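Local coordinates for protein adenosine kinase (Sinorhizobium meliloti, PDB 3UBO) that probably transfers a phosphate from ATP to the 5'-hydroxyl of adenosine, as a pfkB-family kinase, and here holds adenosine and ADP, at residues S152-F157 against G289-R294; L243-L248 against A284-G289; S253-G258 against D280-G285; E260-G265 against E298-G303. All blocks are in the same frame, centred on the assembly; numbering follows the deposited sequence.

Contact 1 (S152-F157 against G289-R294); sequences SKVTYF and GYTSGR
Lys153 reaches across to Thr291 with its ammonium group, and NZ donates a hydrogen bond of 2.8 Å to the backbone oxygen O of Thr291. The donor approaches at a C=O...N angle of 150° and lies tilted 24° from the carbonyl plane. An extended chain beyond CG makes this reach possible, and its methylene CD passes 4.0 Å from Thr291 CB on the way. Beside it the contact is apolar: CG2 of Val154 meets the methyl CG2 of Thr291 at 3.9 Å, the two side chains passing at a slant. Threonine suits this place because its two branches do different work. CG2 turns to the valine, while OG1, between the backbone N and the carbonyl carbon (chi1 75°), is hydrogen-bonded back to Leu287 O in the last turn of the helix. Thr291 is the first residue to leave helical geometry, and the positive charge of Lys153 is probably favoured by the carbonyls at this C-terminal end of the helix. Cut back to an alanine, this side chain is likely to leave the Thr291 carbonyl without this donor and CB of the threonine less covered. Farther out, Tyr290 OH bonds to Glu184 OE1. Val154 belongs to strand 152-158, which runs between strands 6-11 and 184-188 of the large parallel sheet, so the contact sets the end of helix 278-290 against the middle of that sheet.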
# COMPACT_ATOMS: atom_id res chain seq x y z
N SER A 152 12.26 -0.80 -29.22
CA SER A 152 10.95 -0.60 -28.62
C SER A 152 10.02 0.09 -29.60
O SER A 152 10.34 1.18 -30.12
CB SER A 152 11.06 0.18 -27.29
OG SER A 152 11.66 -0.64 -26.31
N LYS A 153 8.86 -0.56 -29.79
CA LYS A 153 7.93 -0.16 -30.84
C LYS A 153 7.44 1.27 -30.63
O LYS A 153 7.62 2.15 -31.47
CB LYS A 153 6.75 -1.16 -31.00
CG LYS A 153 7.13 -2.64 -31.33
CD LYS A 153 5.89 -3.42 -31.87
CE LYS A 153 5.95 -4.92 -31.65
NZ LYS A 153 4.82 -5.61 -32.40
N VAL A 154 6.80 1.47 -29.48
CA VAL A 154 6.56 2.83 -29.05
C VAL A 154 7.50 3.30 -27.93
O VAL A 154 7.97 2.50 -27.10
CB VAL A 154 5.17 3.02 -28.66
CG1 VAL A 154 4.98 4.48 -28.42
CG2 VAL A 154 4.31 2.63 -29.84
N THR A 155 7.83 4.58 -27.97
CA THR A 155 8.41 5.24 -26.81
C THR A 155 7.35 6.26 -26.28
O THR A 155 6.76 7.08 -27.04
CB THR A 155 9.88 5.80 -27.09
OG1 THR A 155 10.81 4.71 -27.33
CG2 THR A 155 10.42 6.67 -25.94
N TYR A 156 7.05 6.16 -24.98
CA TYR A 156 6.03 7.03 -24.40
C TYR A 156 6.57 7.73 -23.17
O TYR A 156 7.33 7.12 -22.39
CB TYR A 156 4.88 6.17 -24.05
CG TYR A 156 3.75 6.78 -23.26
CD1 TYR A 156 2.74 7.49 -23.90
CD2 TYR A 156 3.65 6.59 -21.89
CE1 TYR A 156 1.67 8.01 -23.20
CE2 TYR A 156 2.55 7.11 -21.17
CZ TYR A 156 1.55 7.82 -21.83
OH TYR A 156 0.45 8.33 -21.13
N PHE A 157 6.21 9.01 -23.02
CA PHE A 157 6.81 9.90 -22.01
C PHE A 157 5.83 10.98 -21.56
O PHE A 157 4.95 11.39 -22.34
CB PHE A 157 8.09 10.59 -22.56
CG PHE A 157 7.81 11.68 -23.61
CD1 PHE A 157 7.75 11.38 -24.97
CD2 PHE A 157 7.53 13.00 -23.21
CE1 PHE A 157 7.45 12.35 -25.91
CE2 PHE A 157 7.22 13.98 -24.14
CZ PHE A 157 7.19 13.66 -25.50
N GLY A 289 -2.80 -2.91 -27.08
CA GLY A 289 -3.56 -3.22 -28.28
C GLY A 289 -2.77 -2.80 -29.52
O GLY A 289 -2.38 -3.62 -30.36
N TYR A 290 -2.54 -1.51 -29.59
CA TYR A 290 -1.78 -0.89 -30.67
C TYR A 290 -0.42 -1.53 -31.12
O TYR A 290 -0.03 -1.42 -32.27
CB TYR A 290 -1.58 0.55 -30.29
CG TYR A 290 -1.07 1.37 -31.41
CD1 TYR A 290 -1.97 2.00 -32.29
CD2 TYR A 290 0.32 1.53 -31.61
CE1 TYR A 290 -1.50 2.80 -33.34
CE2 TYR A 290 0.80 2.30 -32.66
CZ TYR A 290 -0.10 2.94 -33.52
OH TYR A 290 0.38 3.70 -34.57
N THR A 291 0.29 -2.19 -30.21
CA THR A 291 1.58 -2.80 -30.56
C THR A 291 1.46 -4.31 -30.76
O THR A 291 2.47 -5.02 -30.95
CB THR A 291 2.77 -2.43 -29.58
OG1 THR A 291 2.66 -3.15 -28.33
CG2 THR A 291 2.87 -0.91 -29.37
N SER A 292 0.24 -4.81 -30.74
CA SER A 292 0.03 -6.13 -31.30
C SER A 292 -1.01 -6.02 -32.43
O SER A 292 -1.91 -6.84 -32.55
CB SER A 292 -0.32 -7.14 -30.22
OG SER A 292 -1.34 -6.62 -29.41
N GLY A 293 -0.86 -4.96 -33.24
CA GLY A 293 -1.81 -4.57 -34.27
C GLY A 293 -3.26 -4.91 -33.99
O GLY A 293 -3.67 -6.08 -34.09
N ARG A 294 -4.05 -3.88 -33.66
CA ARG A 294 -5.47 -4.02 -33.35
C ARG A 294 -6.23 -2.75 -33.72
O ARG A 294 -5.67 -1.69 -33.89
CB ARG A 294 -5.67 -4.36 -31.88
CG ARG A 294 -5.25 -5.76 -31.48
CD ARG A 294 -5.61 -6.01 -30.06
NE ARG A 294 -4.63 -6.87 -29.44
CZ ARG A 294 -4.88 -8.09 -28.95
NH1 ARG A 294 -6.13 -8.60 -28.99
NH2 ARG A 294 -3.87 -8.79 -28.39

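Contact 2 (L243-L248 against A284-G289); sequences LAAVTL and AGFLFG. With ADP (adenosine-5'-diphosphate), chain D.
Phe286 turns its ring toward Leu243 and Ala245, which approach it in different ways. The methyl CD2 of Leu243 sits at the ring's edge, near its plane, 4.4 Å from Phe286 CZ. Ala245 comes in obliquely instead, its CB 3.9 Å from Phe286 CE2. These two residues stand two apart on an extended segment, so both send their side chains to the helix, whereas Ala244 between them points away and packs on Leu237 of helix 230-240. With CG anti to the backbone N (chi1 -179°), the phenylalanine stretches out from helix 278-290 and bridges a wide gap: the nearest CA atoms, those of Ala245 and Phe286, are 8.8 Å apart. Residue size fits this spacing. A long flat ring fills the distance from the helix, a single methyl on Ala245 meets it without pushing the chains apart, and the branched end of Leu243 extends the apolar surface past the ring's rim. A second aromatic ring, Phe215 of strand 213-217, meets Phe286 edge-to-face (T-shaped) and probably helps to settle it, and Val255 also touches it. All three residues that touch across the contact are buried. Farther along the segment Thr247 reaches the nucleotide, its CG2 lying 3.5 Å from O3' of ADP. The arrangement is that of a three-layer alpha/beta/alpha sandwich of the ribokinase (pfkB) type, in which a helix covers one end of the parallel sheet, at strand 246-247, beyond which strand 253-257 pairs on, and the end of strand 246-247 leads into the ADP pocket.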
# COMPACT_ATOMS: atom_id res chain seq x y z
N LEU A 243 -1.97 10.37 -34.64
CA LEU A 243 -2.92 9.63 -33.82
C LEU A 243 -3.04 10.33 -32.44
O LEU A 243 -2.04 10.80 -31.86
CB LEU A 243 -2.42 8.18 -33.66
CG LEU A 243 -3.39 7.22 -32.99
CD1 LEU A 243 -4.77 7.50 -33.56
CD2 LEU A 243 -2.97 5.74 -33.16
N ALA A 244 -4.26 10.41 -31.93
CA ALA A 244 -4.53 11.07 -30.66
C ALA A 244 -5.81 10.54 -29.88
O ALA A 244 -6.96 10.84 -30.23
CB ALA A 244 -4.61 12.56 -30.88
N ALA A 245 -5.57 9.76 -28.83
CA ALA A 245 -6.60 9.26 -27.92
C ALA A 245 -6.98 10.26 -26.78
O ALA A 245 -6.10 10.81 -26.11
CB ALA A 245 -6.14 7.92 -27.34
N VAL A 246 -8.29 10.47 -26.56
CA VAL A 246 -8.75 11.39 -25.53
C VAL A 246 -9.70 10.74 -24.50
O VAL A 246 -10.83 10.36 -24.84
CB VAL A 246 -9.38 12.62 -26.17
CG1 VAL A 246 -10.09 13.46 -25.13
CG2 VAL A 246 -8.31 13.39 -26.86
N THR A 247 -9.28 10.64 -23.24
CA THR A 247 -10.15 10.06 -22.21
C THR A 247 -11.30 10.99 -21.78
O THR A 247 -11.15 12.18 -21.60
CB THR A 247 -9.34 9.51 -20.99
OG1 THR A 247 -8.56 10.56 -20.41
CG2 THR A 247 -8.42 8.34 -21.39
N LEU A 248 -12.48 10.39 -21.65
CA LEU A 248 -13.73 11.10 -21.30
C LEU A 248 -14.33 10.59 -19.98
O LEU A 248 -15.55 10.47 -19.85
CB LEU A 248 -14.78 10.92 -22.40
CG LEU A 248 -14.47 11.39 -23.83
CD1 LEU A 248 -15.44 10.74 -24.87
CD2 LEU A 248 -14.40 12.93 -23.92
N ALA A 284 -2.16 2.37 -21.19
CA ALA A 284 -1.41 1.15 -21.12
C ALA A 284 -2.12 0.09 -21.91
O ALA A 284 -1.50 -0.66 -22.62
CB ALA A 284 -1.27 0.70 -19.72
N GLY A 285 -3.42 0.04 -21.77
CA GLY A 285 -4.19 -0.95 -22.47
C GLY A 285 -4.20 -0.62 -23.93
O GLY A 285 -4.02 -1.47 -24.78
N PHE A 286 -4.41 0.64 -24.23
CA PHE A 286 -4.45 1.03 -25.60
C PHE A 286 -3.18 0.64 -26.38
O PHE A 286 -3.23 0.12 -27.46
CB PHE A 286 -4.71 2.51 -25.62
CG PHE A 286 -4.81 3.06 -26.96
CD1 PHE A 286 -3.76 2.93 -27.84
CD2 PHE A 286 -5.95 3.72 -27.36
CE1 PHE A 286 -3.83 3.47 -29.14
CE2 PHE A 286 -6.06 4.26 -28.67
CZ PHE A 286 -4.98 4.14 -29.55
N LEU A 287 -2.03 0.83 -25.79
CA LEU A 287 -0.79 0.57 -26.46
C LEU A 287 -0.50 -0.93 -26.49
O LEU A 287 0.27 -1.42 -27.36
CB LEU A 287 0.37 1.32 -25.78
CG LEU A 287 0.38 2.85 -25.72
CD1 LEU A 287 1.69 3.39 -25.11
CD2 LEU A 287 0.14 3.55 -27.05
N PHE A 288 -1.07 -1.66 -25.54
CA PHE A 288 -0.95 -3.11 -25.57
C PHE A 288 -1.69 -3.58 -26.80
O PHE A 288 -1.30 -4.55 -27.43
CB PHE A 288 -1.68 -3.76 -24.39
CG PHE A 288 -1.74 -5.25 -24.49
CD1 PHE A 288 -0.58 -6.01 -24.36
CD2 PHE A 288 -2.95 -5.89 -24.71
CE1 PHE A 288 -0.64 -7.39 -24.45
CE2 PHE A 288 -3.02 -7.29 -24.79
CZ PHE A 288 -1.87 -8.04 -24.68
N GLY A 289 -2.80 -2.91 -27.08
CA GLY A 289 -3.56 -3.22 -28.28
C GLY A 289 -2.77 -2.80 -29.52
O GLY A 289 -2.38 -3.62 -30.36
PB ADP D . -7.89 11.27 -16.13
O1B ADP D . -7.82 12.76 -15.39
O2B ADP D . -6.76 10.97 -17.32
O3B ADP D . -7.81 10.18 -15.12
PA ADP D . -10.66 10.61 -17.35
O1A ADP D . -11.90 11.44 -16.66
O2A ADP D . -10.74 10.73 -18.81
O3A ADP D . -9.43 11.58 -16.71
O5' ADP D . -10.58 8.97 -17.00
C5' ADP D . -9.58 8.16 -17.62
C4' ADP D . -10.11 6.74 -17.99
O4' ADP D . -10.44 5.79 -16.87
C3' ADP D . -11.47 6.65 -18.87
O3' ADP D . -11.47 7.05 -20.23
C2' ADP D . -12.16 5.36 -18.43
O2' ADP D . -11.94 4.13 -19.13
C1' ADP D . -11.82 5.41 -16.96
N9 ADP D . -12.76 6.25 -16.15
C8 ADP D . -12.57 7.52 -15.66
N7 ADP D . -13.75 7.94 -14.91
C5 ADP D . -14.69 6.87 -14.98
C6 ADP D . -16.04 6.70 -14.40
N6 ADP D . -16.62 7.77 -13.56
N1 ADP D . -16.72 5.54 -14.60
C2 ADP D . -16.14 4.49 -15.35
N3 ADP D . -14.83 4.64 -15.93
C4 ADP D . -14.12 5.82 -15.72

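Contact 3 (S253-G258 against D280-G285); sequences SVVVRG and DLYAAG. With ADN (adenosine), chain C.
Ser253 and Tyr282 bring their backbones no nearer than 9.1 Å between CA atoms, so side chains alone span the space between strand 253-257 and helix 278-290. The strand is weakly bonded and runs extended to Gly258, whose positive phi (55°) favours glycine where the chain turns back. The helical segment is held by ordinary bonds one turn apart, such as Gly285 N to Leu281 O at 3.2 Å. From it Tyr282 reaches out, CG anti to the backbone N (chi1 176°), and its hydroxyl arrives beside Ser253. Ser253 OG lies 2.7 Å from Tyr282 OH, though the model is too crowded at this point for the exact placing to be trusted. Val255 adds a looser contact, its CG2 4.3 Å from Tyr282 OH. A tyrosine suits the site because its ring is long enough to cross the gap, and its hydroxyl ends near that of Ser253, which is in turn weakly hydrogen-bonded to Ser300 OG.

Helix 278-290 starts in the Gly-Ala-Gly-Asp sequence that is a signature of the pfkB family, and Asp280 ends that motif. Its carboxylate faces the bound adenosine, OD2 standing 3.3 Å from O5' of the nucleoside, a position consistent with the catalytic part this aspartate plays in relatives. Asp280 OD1 is hydrogen-bonded to Ser62 OG and OD2 to Asn65 ND2, which together probably fix the turn of the carboxylate. The Tyr282 side chain, two residues on, lies about 4 Å from ADP and also packs on Thr247 and Asn304.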
# COMPACT_ATOMS: atom_id res chain seq x y z
N SER A 253 -13.95 6.84 -24.19
CA SER A 253 -12.87 7.48 -24.99
C SER A 253 -13.32 8.00 -26.37
O SER A 253 -14.32 7.54 -26.90
CB SER A 253 -11.67 6.53 -25.18
OG SER A 253 -11.83 5.74 -26.36
N VAL A 254 -12.57 8.94 -26.95
CA VAL A 254 -12.74 9.29 -28.36
C VAL A 254 -11.40 9.44 -29.07
O VAL A 254 -10.78 10.51 -29.00
CB VAL A 254 -13.57 10.58 -28.58
CG1 VAL A 254 -13.03 11.72 -27.76
CG2 VAL A 254 -13.63 10.91 -30.06
N VAL A 255 -10.95 8.40 -29.76
CA VAL A 255 -9.73 8.48 -30.56
C VAL A 255 -9.90 9.26 -31.88
O VAL A 255 -10.91 9.26 -32.48
CB VAL A 255 -9.15 7.08 -30.78
CG1 VAL A 255 -7.79 7.14 -31.52
CG2 VAL A 255 -8.96 6.40 -29.45
N VAL A 256 -8.87 9.97 -32.31
CA VAL A 256 -8.98 10.87 -33.46
C VAL A 256 -7.81 10.66 -34.46
O VAL A 256 -6.64 10.56 -34.04
CB VAL A 256 -9.10 12.34 -32.95
CG1 VAL A 256 -8.49 13.29 -33.92
CG2 VAL A 256 -10.56 12.69 -32.67
N ARG A 257 -8.16 10.51 -35.76
CA ARG A 257 -7.25 10.29 -36.92
C ARG A 257 -7.85 10.96 -38.16
O ARG A 257 -8.78 10.41 -38.81
CB ARG A 257 -7.06 8.81 -37.20
CG ARG A 257 -5.89 8.56 -38.04
CD ARG A 257 -5.22 7.26 -37.66
NE ARG A 257 -6.07 6.10 -37.96
CZ ARG A 257 -5.67 4.83 -37.85
NH1 ARG A 257 -4.41 4.54 -37.43
NH2 ARG A 257 -6.52 3.84 -38.15
N GLY A 258 -7.35 12.17 -38.47
CA GLY A 258 -7.99 13.09 -39.39
C GLY A 258 -9.44 13.45 -39.07
O GLY A 258 -9.70 14.31 -38.20
N ASP A 280 -3.51 6.66 -16.98
CA ASP A 280 -2.26 5.97 -17.16
C ASP A 280 -2.53 4.57 -17.62
O ASP A 280 -1.76 4.00 -18.35
CB ASP A 280 -1.47 5.89 -15.86
CG ASP A 280 -1.16 7.22 -15.29
OD1 ASP A 280 -1.29 8.21 -16.01
OD2 ASP A 280 -0.79 7.27 -14.12
N LEU A 281 -3.61 3.99 -17.16
CA LEU A 281 -3.87 2.61 -17.50
C LEU A 281 -4.77 2.51 -18.69
O LEU A 281 -4.92 1.47 -19.28
CB LEU A 281 -4.41 1.87 -16.30
CG LEU A 281 -3.27 1.10 -15.68
CD1 LEU A 281 -2.84 1.65 -14.38
CD2 LEU A 281 -3.58 -0.33 -15.58
N TYR A 282 -5.37 3.63 -19.06
CA TYR A 282 -6.09 3.68 -20.29
C TYR A 282 -5.11 3.57 -21.46
O TYR A 282 -5.33 2.86 -22.42
CB TYR A 282 -6.84 4.97 -20.39
CG TYR A 282 -7.52 5.09 -21.71
CD1 TYR A 282 -6.87 5.62 -22.79
CD2 TYR A 282 -8.80 4.65 -21.88
CE1 TYR A 282 -7.50 5.73 -23.98
CE2 TYR A 282 -9.42 4.75 -23.05
CZ TYR A 282 -8.77 5.28 -24.10
OH TYR A 282 -9.43 5.37 -25.28
N ALA A 283 -4.02 4.29 -21.34
CA ALA A 283 -3.02 4.30 -22.34
C ALA A 283 -2.25 3.01 -22.33
O ALA A 283 -1.73 2.61 -23.33
CB ALA A 283 -2.10 5.43 -22.09
N ALA A 284 -2.16 2.37 -21.19
CA ALA A 284 -1.41 1.15 -21.12
C ALA A 284 -2.12 0.09 -21.91
O ALA A 284 -1.50 -0.66 -22.62
CB ALA A 284 -1.27 0.70 -19.72
N GLY A 285 -3.42 0.04 -21.77
CA GLY A 285 -4.19 -0.95 -22.47
C GLY A 285 -4.20 -0.62 -23.93
O GLY A 285 -4.02 -1.47 -24.78
O5' ADN C . -2.00 10.06 -12.83
C5' ADN C . -1.67 8.99 -11.88
C4' ADN C . -0.22 9.09 -11.28
O4' ADN C . 0.35 10.39 -11.39
C3' ADN C . 0.27 8.59 -9.82
O3' ADN C . 0.45 7.25 -9.44
C2' ADN C . 1.53 9.48 -9.56
O2' ADN C . 2.72 8.79 -9.15
C1' ADN C . 1.61 10.23 -10.83
N9 ADN C . 2.19 11.59 -10.63
C8 ADN C . 1.81 12.67 -9.78
N7 ADN C . 2.60 13.81 -10.07
C5 ADN C . 3.46 13.44 -11.12
C6 ADN C . 4.48 14.14 -11.82
N6 ADN C . 4.79 15.52 -11.53
N1 ADN C . 5.18 13.44 -12.86
C2 ADN C . 4.86 12.08 -13.17
N3 ADN C . 3.85 11.35 -12.51
C4 ADN C . 3.18 12.05 -11.47

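Contact 4 (E260-G265 against E298-G303); sequences ERVRVG and ECSKLG
Val264 packs onto Ser300 and Lys301 in the close part of this contact, where the CA atoms of Val264 and Ser300 come within 5.8 Å. The valine divides its methyls between the two partners. CG1, anti to the backbone N (chi1 176°), lies 3.5 Å from Lys301 CG, and the two side chains meet at about a right angle. CG2 instead settles 3.4 Å from Ser300 CB. A beta-branched residue is apt here, since it favours the extended backbone and offers a methyl to each neighbour, while a residue as small as serine lets helix and strand approach. With an alanine here both methyls would go, and Lys301 CG is likely to lose the carbon it packs on while the flank of Ser300 CB is left less covered.

Elsewhere the fit is slacker. Val262, two residues back, also points to the helix, yet its CG1 stays 4.3 Å from Ser300 OG. On the solvent side Lys301 is exposed, its chain bending at the end (chi4 -82°), and Arg263 points away from the helix. Ser300 OG makes weak hydrogen bonds to Leu296 O in its own helix and to Ser253 OG. The strand axis passes 8.1 Å from that of the helix, at 38° to it. Strand 260-264 pairs antiparallel with 253-257, and helix 296-311 lies against this hairpin on one side and, through Cys299 and Leu302, against helix 278-290 on another.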
# COMPACT_ATOMS: atom_id res chain seq x y z
N GLU A 260 -11.69 10.76 -38.98
CA GLU A 260 -12.09 9.48 -38.38
C GLU A 260 -12.18 9.62 -36.86
O GLU A 260 -11.21 10.10 -36.26
CB GLU A 260 -11.04 8.42 -38.73
CG GLU A 260 -11.54 7.03 -38.32
CD GLU A 260 -10.51 5.93 -38.56
OE1 GLU A 260 -10.91 4.74 -38.30
OE2 GLU A 260 -9.34 6.28 -38.99
N ARG A 261 -13.28 9.25 -36.21
CA ARG A 261 -13.40 9.46 -34.77
C ARG A 261 -14.00 8.24 -34.12
O ARG A 261 -15.26 8.12 -34.07
CB ARG A 261 -14.30 10.66 -34.43
CG ARG A 261 -14.02 11.94 -35.18
CD ARG A 261 -14.30 13.14 -34.26
NE ARG A 261 -13.63 14.39 -34.63
CZ ARG A 261 -12.37 14.51 -35.07
NH1 ARG A 261 -11.55 13.46 -35.20
NH2 ARG A 261 -11.92 15.72 -35.37
N VAL A 262 -13.14 7.33 -33.65
CA VAL A 262 -13.59 6.13 -32.92
C VAL A 262 -14.03 6.43 -31.47
O VAL A 262 -13.17 6.56 -30.59
CB VAL A 262 -12.49 5.03 -32.88
CG1 VAL A 262 -13.02 3.70 -32.26
CG2 VAL A 262 -11.93 4.80 -34.26
N ARG A 263 -15.35 6.53 -31.23
CA ARG A 263 -15.91 6.66 -29.86
C ARG A 263 -16.27 5.32 -29.22
O ARG A 263 -17.30 4.79 -29.53
CB ARG A 263 -17.16 7.55 -29.90
CG ARG A 263 -16.88 8.70 -30.77
CD ARG A 263 -17.94 9.72 -30.71
NE ARG A 263 -17.35 11.01 -31.05
CZ ARG A 263 -18.04 12.13 -31.27
NH1 ARG A 263 -19.39 12.13 -31.19
NH2 ARG A 263 -17.37 13.26 -31.54
N VAL A 264 -15.42 4.76 -28.36
CA VAL A 264 -15.74 3.59 -27.55
C VAL A 264 -16.06 4.01 -26.10
O VAL A 264 -15.33 4.80 -25.46
CB VAL A 264 -14.58 2.55 -27.55
CG1 VAL A 264 -14.89 1.36 -26.62
CG2 VAL A 264 -14.23 2.10 -29.00
N GLY A 265 -17.15 3.48 -25.56
CA GLY A 265 -17.61 3.87 -24.23
C GLY A 265 -17.00 3.11 -23.06
O GLY A 265 -16.28 2.11 -23.24
N GLU A 298 -10.74 -1.77 -30.98
CA GLU A 298 -10.38 -2.73 -29.95
C GLU A 298 -9.28 -2.15 -29.06
O GLU A 298 -8.89 -2.70 -28.02
CB GLU A 298 -9.89 -4.01 -30.60
CG GLU A 298 -10.21 -5.32 -29.85
CD GLU A 298 -9.49 -6.51 -30.51
OE1 GLU A 298 -9.24 -6.43 -31.77
OE2 GLU A 298 -9.14 -7.51 -29.79
N CYS A 299 -8.75 -1.02 -29.51
CA CYS A 299 -7.74 -0.31 -28.73
C CYS A 299 -8.49 0.48 -27.66
O CYS A 299 -8.25 0.27 -26.47
CB CYS A 299 -6.78 0.56 -29.60
SG CYS A 299 -5.20 -0.21 -30.15
N SER A 300 -9.42 1.37 -28.05
CA SER A 300 -10.11 2.12 -27.04
C SER A 300 -10.64 1.13 -26.01
O SER A 300 -10.72 1.42 -24.83
CB SER A 300 -11.26 2.91 -27.62
OG SER A 300 -10.82 3.84 -28.55
N LYS A 301 -11.00 -0.07 -26.45
CA LYS A 301 -11.69 -0.99 -25.53
C LYS A 301 -10.68 -1.40 -24.48
O LYS A 301 -10.96 -1.36 -23.29
CB LYS A 301 -12.34 -2.22 -26.24
CG LYS A 301 -13.70 -1.93 -26.88
CD LYS A 301 -14.24 -3.17 -27.60
CE LYS A 301 -15.37 -2.86 -28.64
NZ LYS A 301 -16.86 -2.67 -28.18
N LEU A 302 -9.48 -1.76 -24.94
CA LEU A 302 -8.46 -2.21 -24.01
C LEU A 302 -8.15 -1.06 -23.05
O LEU A 302 -7.84 -1.28 -21.88
CB LEU A 302 -7.24 -2.70 -24.75
CG LEU A 302 -7.46 -4.15 -25.12
CD1 LEU A 302 -6.50 -4.54 -26.21
CD2 LEU A 302 -7.33 -5.06 -23.88
N GLY A 303 -8.32 0.17 -23.55
CA GLY A 303 -8.19 1.36 -22.75
C GLY A 303 -9.10 1.38 -21.55
O GLY A 303 -8.63 1.31 -20.40

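In the fold
From the N terminus, the chain first lays strand 152-158 into the parallel sheet, and contact 1 closes the longest loop, returning 132 residues later at the end of helix 278-290. Within that span lie contact 2, which brings 243-248 to the same helix, and contact 3, which starts later, from 253-258, and ends on the same stretch of that helix, sharing Ala284 and Gly285. Contact 4 crosses the other three: it starts on 260-265, within their loops, and ends on helix 296-311, beyond them. Together they join the sheet's centre, its last parallel strand 246-247 and the hairpin 253-264 to two successive helices, with contacts 2 and 3 reaching the ligand pockets.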